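Local structure of ornithine carbamoyltransferase (Gloeobacter violaceus, 3GD5) at residues N299-H302 against A303-V307; S65-V68 against A69-L73. The protein probably catalyses the reversible transfer of the carbamoyl group from carbamoyl phosphate to ornithine, giving citrulline on the route to arginine. All coordinates share one frame; numbering follows the deposited sequence.

In the fold
Contact 2 comes first along the chain, within helix 60-72, the helix of the beta-alpha-beta unit that links strands 50-55 and 76-79 of the four-stranded parallel sheet. Contact 1 lies within helix 293-312, close to the C-terminus. Although one lies in the carbamoyl phosphate-binding part of the sequence and the other in the ornithine-binding part, their centres are about 8 Å apart, because the late helix packs back on the first domain: Leu301 and Lys305 both touch Ala69. Helix 293-312 also meets helices 24-39 and 138-152, so the chain's end is built into the carbamoyl phosphate half of the molecule. Both contacts reach a second subunit of the hexamer, placing this helix pair beside a subunit interface.

Contact 1. Residues N299-H302 against A303-V307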
loop_
_atom_site.group_PDB
_atom_site.type_symbol
_atom_site.label_atom_id
_atom_site.label_comp_id
_atom_site.label_asym_id
_atom_site.label_seq_id
_atom_site.Cartn_x
_atom_site.Cartn_y
_atom_site.Cartn_z
ATOM N N ASN A 299 7.114 -1.669 -36.317
ATOM C CA ASN A 299 7.295 -0.354 -36.919
ATOM C C ASN A 299 7.293 0.804 -35.928
ATOM O O ASN A 299 7.578 1.943 -36.315
ATOM C CB ASN A 299 6.260 -0.101 -38.017
ATOM C CG ASN A 299 6.652 -0.730 -39.334
ATOM O OD1 ASN A 299 7.836 -0.914 -39.611
ATOM N ND2 ASN A 299 5.664 -1.047 -40.163
ATOM N N ARG A 300 6.974 0.536 -34.662
ATOM C CA ARG A 300 7.018 1.605 -33.659
ATOM C C ARG A 300 8.498 1.961 -33.527
ATOM O O ARG A 300 8.871 3.111 -33.312
ATOM C CB ARG A 300 6.490 1.130 -32.295
ATOM C CG ARG A 300 5.005 0.768 -32.257
ATOM C CD ARG A 300 4.091 1.990 -32.304
ATOM N NE ARG A 300 3.676 2.428 -30.971
ATOM C CZ ARG A 300 4.496 2.944 -30.065
ATOM N NH1 ARG A 300 5.775 3.093 -30.355
ATOM N NH2 ARG A 300 4.049 3.294 -28.871
ATOM N N LEU A 301 9.343 0.951 -33.666
ATOM C CA LEU A 301 10.785 1.148 -33.554
ATOM C C LEU A 301 11.361 1.963 -34.721
ATOM O O LEU A 301 12.102 2.933 -34.521
ATOM C CB LEU A 301 11.486 -0.213 -33.477
ATOM C CG LEU A 301 12.977 -0.248 -33.818
ATOM C CD1 LEU A 301 13.710 0.688 -32.900
ATOM C CD2 LEU A 301 13.521 -1.667 -33.700
ATOM N N HIS A 302 11.024 1.555 -35.937
ATOM C CA HIS A 302 11.530 2.239 -37.125
ATOM C C HIS A 302 10.977 3.655 -37.221
ATOM O O HIS A 302 11.673 4.574 -37.636
ATOM C CB HIS A 302 11.179 1.425 -38.371
ATOM C CG HIS A 302 11.640 0.003 -38.297
ATOM N ND1 HIS A 302 12.968 -0.339 -38.156
ATOM C CD2 HIS A 302 10.948 -1.161 -38.297
ATOM C CE1 HIS A 302 13.075 -1.654 -38.069
ATOM N NE2 HIS A 302 11.863 -2.177 -38.152
ATOM N N ALA A 303 9.732 3.835 -36.813
ATOM C CA ALA A 303 9.129 5.158 -36.863
ATOM C C ALA A 303 9.773 6.081 -35.835
ATOM O O ALA A 303 10.073 7.245 -36.130
ATOM C CB ALA A 303 7.631 5.066 -36.618
ATOM N N GLN A 304 9.976 5.570 -34.623
ATOM C CA GLN A 304 10.578 6.377 -33.574
ATOM C C GLN A 304 12.045 6.715 -33.853
ATOM O O GLN A 304 12.517 7.778 -33.450
ATOM C CB GLN A 304 10.384 5.692 -32.211
ATOM C CG GLN A 304 8.991 5.972 -31.660
ATOM C CD GLN A 304 8.466 4.905 -30.718
ATOM O OE1 GLN A 304 7.263 4.785 -30.548
ATOM N NE2 GLN A 304 9.358 4.139 -30.097
ATOM N N LYS A 305 12.763 5.834 -34.546
ATOM C CA LYS A 305 14.161 6.125 -34.901
ATOM C C LYS A 305 14.177 7.349 -35.823
ATOM O O LYS A 305 15.038 8.217 -35.707
ATOM C CB LYS A 305 14.802 4.947 -35.640
ATOM C CG LYS A 305 15.131 3.766 -34.754
ATOM C CD LYS A 305 15.666 2.589 -35.553
ATOM C CE LYS A 305 16.953 2.920 -36.285
ATOM N NZ LYS A 305 17.466 1.673 -36.903
ATOM N N ALA A 306 13.217 7.409 -36.743
ATOM C CA ALA A 306 13.124 8.540 -37.659
ATOM C C ALA A 306 12.829 9.835 -36.902
ATOM O O ALA A 306 13.386 10.881 -37.233
ATOM C CB ALA A 306 12.051 8.286 -38.711
ATOM N N VAL A 307 11.965 9.795 -35.891
ATOM C CA VAL A 307 11.693 11.029 -35.154
ATOM C C VAL A 307 12.936 11.443 -34.378
ATOM O O VAL A 307 13.354 12.598 -34.446
ATOM C CB VAL A 307 10.495 10.900 -34.168
ATOM C CG1 VAL A 307 9.281 10.372 -34.898
ATOM C CG2 VAL A 307 10.855 10.002 -33.002
HETATM O O HOH W 1 15.271 1.489 -38.807
#
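Leu301 and Lys305, one helical turn apart, meet at an oblique angle: CD1 of Leu301 lies 3.8 Å from CD of Lys305, a methyl against the middle of an aliphatic chain. The lysine chain is extended through CD and then bent about the CG-CD bond (chi3 61°), which carries its amino group toward the His302 side of the helix. There a water joins the two residues, 2.9 Å from Lys305 NZ, whose hydrogen it accepts, and 3.0 Å from His302 ND1. The other imidazole nitrogen, NE2, bonds to Glu298, so both nitrogens of the ring have partners.

Gln304 leans back over the preceding turn. Its CG and CD come within 3.3 Å and 3.2 Å of Arg300 O, the same oxygen that accepts the backbone bond from Gln304 N at 3.0 Å. The guanidinium of Arg300 and the amide of Gln304 are turned 71° against each other, a steep angle rather than a stack. Their modelled approach, Arg300 NH1 to Gln304 OE1 at 2.3 Å, is too short to be trusted. Firmer evidence for their placement comes from outside the turn: Gln304 NE2 bonds to Ser65 OG, and Arg300 NE to Gln140 OE1.

Ala303 N completes a regular helical bond to Asn299 O, while the Asn299 amide reaches Lys38, Thr147 and Glu150. Arg300 and Gln140 both match residues that bind carbamoyl phosphate in related enzymes, so this turn of an alpha-helix probably lines one wall of that site.

Contact 2. Residues S65-V68 against A69-L73; sequences SFTV and AMYQL
Thr67 and Tyr71 make the main side-chain contact here, across one turn of the helix. Thr67 O sits over one face of the phenol ring, displaced toward its rim, and is 3.2 Å from Tyr71 CG. Thr67 OG1 approaches the same ring farther out, 3.4 Å from CE2 and 3.6 Å from CZ. The threonine's first torsion explains this reach: with OG1 trans to the backbone nitrogen (chi1 172°), the hydroxyl lies on the carbonyl side, facing the next turn.

The backbone contributes four hydrogen bonds of the alpha-helical i to i-4 kind. Met70 N to Phe66 O is the straightest, 3.0 Å with an angle of 166° at the hydrogen, whereas Ala69 N to Ser65 O is longer, at 3.2 Å, and more bent, at 143°. Tyr71 N bonds to Thr67 O at 3.0 Å, and this is the same oxygen that lies over the tyrosine ring.

Van der Waals contacts of side-chain carbons with carbonyl oxygens of the preceding turn add to these. Val68 and Gln72 run alongside each other in the same direction, and Gln72 CG lies 3.3 Å from Val68 O. Ala69 CB nestles 3.2 Å from Ser65 O.

Other faces of the helix serve other neighbours. Phe66 and Met70 turn to the sheet, touching Leu53 and Leu51 respectively, while Thr67 and Val68 pack on Ile78 of a second subunit. Ser65 OG has Thr62 O as its main partner, in the segment matched to carbamoyl phosphate binding in relatives.

Chemically, then, the backbone hydrogen bonds supply the holding force, and the side chains add mainly van der Waals contact; the carbonyl and hydroxyl oxygens of Thr67 lie against the ring as a consequence of the one-turn spacing.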
loop_
_atom_site.group_PDB
_atom_site.type_symbol
_atom_site.label_atom_id
_atom_site.label_comp_id
_atom_site.label_asym_id
_atom_site.label_seq_id
_atom_site.Cartn_x
_atom_site.Cartn_y
_atom_site.Cartn_z
ATOM N N SER A 65 10.330 0.215 -27.326
ATOM C CA SER A 65 10.437 0.695 -28.703
ATOM C C SER A 65 11.300 1.964 -28.791
ATOM O O SER A 65 12.099 2.112 -29.712
ATOM C CB SER A 65 9.041 0.950 -29.302
ATOM O OG SER A 65 8.311 1.914 -28.562
ATOM N N PHE A 66 11.148 2.872 -27.835
ATOM C CA PHE A 66 11.959 4.092 -27.834
ATOM C C PHE A 66 13.431 3.830 -27.508
ATOM O O PHE A 66 14.320 4.417 -28.133
ATOM C CB PHE A 66 11.419 5.096 -26.819
ATOM C CG PHE A 66 10.505 6.116 -27.406
ATOM C CD1 PHE A 66 10.999 7.095 -28.263
ATOM C CD2 PHE A 66 9.143 6.098 -27.119
ATOM C CE1 PHE A 66 10.151 8.039 -28.825
ATOM C CE2 PHE A 66 8.286 7.044 -27.680
ATOM C CZ PHE A 66 8.795 8.013 -28.535
ATOM N N THR A 67 13.676 2.957 -26.531
ATOM C CA THR A 67 15.031 2.641 -26.090
ATOM C C THR A 67 15.854 1.877 -27.118
ATOM O O THR A 67 17.039 2.163 -27.294
ATOM C CB THR A 67 15.026 1.854 -24.727
ATOM O OG1 THR A 67 16.358 1.401 -24.419
ATOM C CG2 THR A 67 14.127 0.645 -24.808
ATOM N N VAL A 68 15.247 0.903 -27.792
ATOM C CA VAL A 68 15.978 0.163 -28.804
ATOM C C VAL A 68 16.219 1.092 -29.994
ATOM O O VAL A 68 17.249 0.992 -30.669
ATOM C CB VAL A 68 15.205 -1.096 -29.268
ATOM C CG1 VAL A 68 15.972 -1.792 -30.396
ATOM C CG2 VAL A 68 15.037 -2.067 -28.089
ATOM N N ALA A 69 15.282 2.008 -30.243
ATOM C CA ALA A 69 15.429 2.960 -31.350
ATOM C C ALA A 69 16.671 3.815 -31.114
ATOM O O ALA A 69 17.543 3.919 -31.982
ATOM C CB ALA A 69 14.189 3.852 -31.464
ATOM N N MET A 70 16.761 4.415 -29.933
ATOM C CA MET A 70 17.916 5.243 -29.608
ATOM C C MET A 70 19.205 4.411 -29.608
ATOM O O MET A 70 20.261 4.887 -30.034
ATOM C CB MET A 70 17.711 5.925 -28.253
ATOM C CG MET A 70 18.774 6.969 -27.929
ATOM S SD MET A 70 18.950 8.233 -29.221
ATOM C CE MET A 70 19.836 9.532 -28.261
ATOM N N TYR A 71 19.134 3.163 -29.151
ATOM C CA TYR A 71 20.332 2.324 -29.155
ATOM C C TYR A 71 20.818 2.047 -30.584
ATOM O O TYR A 71 22.018 1.985 -30.836
ATOM C CB TYR A 71 20.080 0.988 -28.460
ATOM C CG TYR A 71 20.011 1.049 -26.953
ATOM C CD1 TYR A 71 20.471 2.167 -26.247
ATOM C CD2 TYR A 71 19.497 -0.024 -26.229
ATOM C CE1 TYR A 71 20.416 2.204 -24.849
ATOM C CE2 TYR A 71 19.438 0.000 -24.845
ATOM C CZ TYR A 71 19.895 1.106 -24.162
ATOM O OH TYR A 71 19.837 1.102 -22.789
ATOM N N GLN A 72 19.889 1.879 -31.516
ATOM C CA GLN A 72 20.281 1.605 -32.891
ATOM C C GLN A 72 20.844 2.840 -33.577
ATOM O O GLN A 72 21.482 2.730 -34.620
ATOM C CB GLN A 72 19.107 1.028 -33.684
ATOM C CG GLN A 72 18.789 -0.395 -33.261
ATOM C CD GLN A 72 17.802 -1.091 -34.170
ATOM O OE1 GLN A 72 17.573 -2.293 -34.044
ATOM N NE2 GLN A 72 17.214 -0.345 -35.088
ATOM N N LEU A 73 20.603 4.007 -32.986
ATOM C CA LEU A 73 21.119 5.260 -33.514
ATOM C C LEU A 73 22.462 5.558 -32.849
ATOM O O LEU A 73 23.116 6.551 -33.165
ATOM C CB LEU A 73 20.131 6.401 -33.251
ATOM C CG LEU A 73 18.850 6.350 -34.096
ATOM C CD1 LEU A 73 17.898 7.465 -33.683
ATOM C CD2 LEU A 73 19.207 6.490 -35.576
#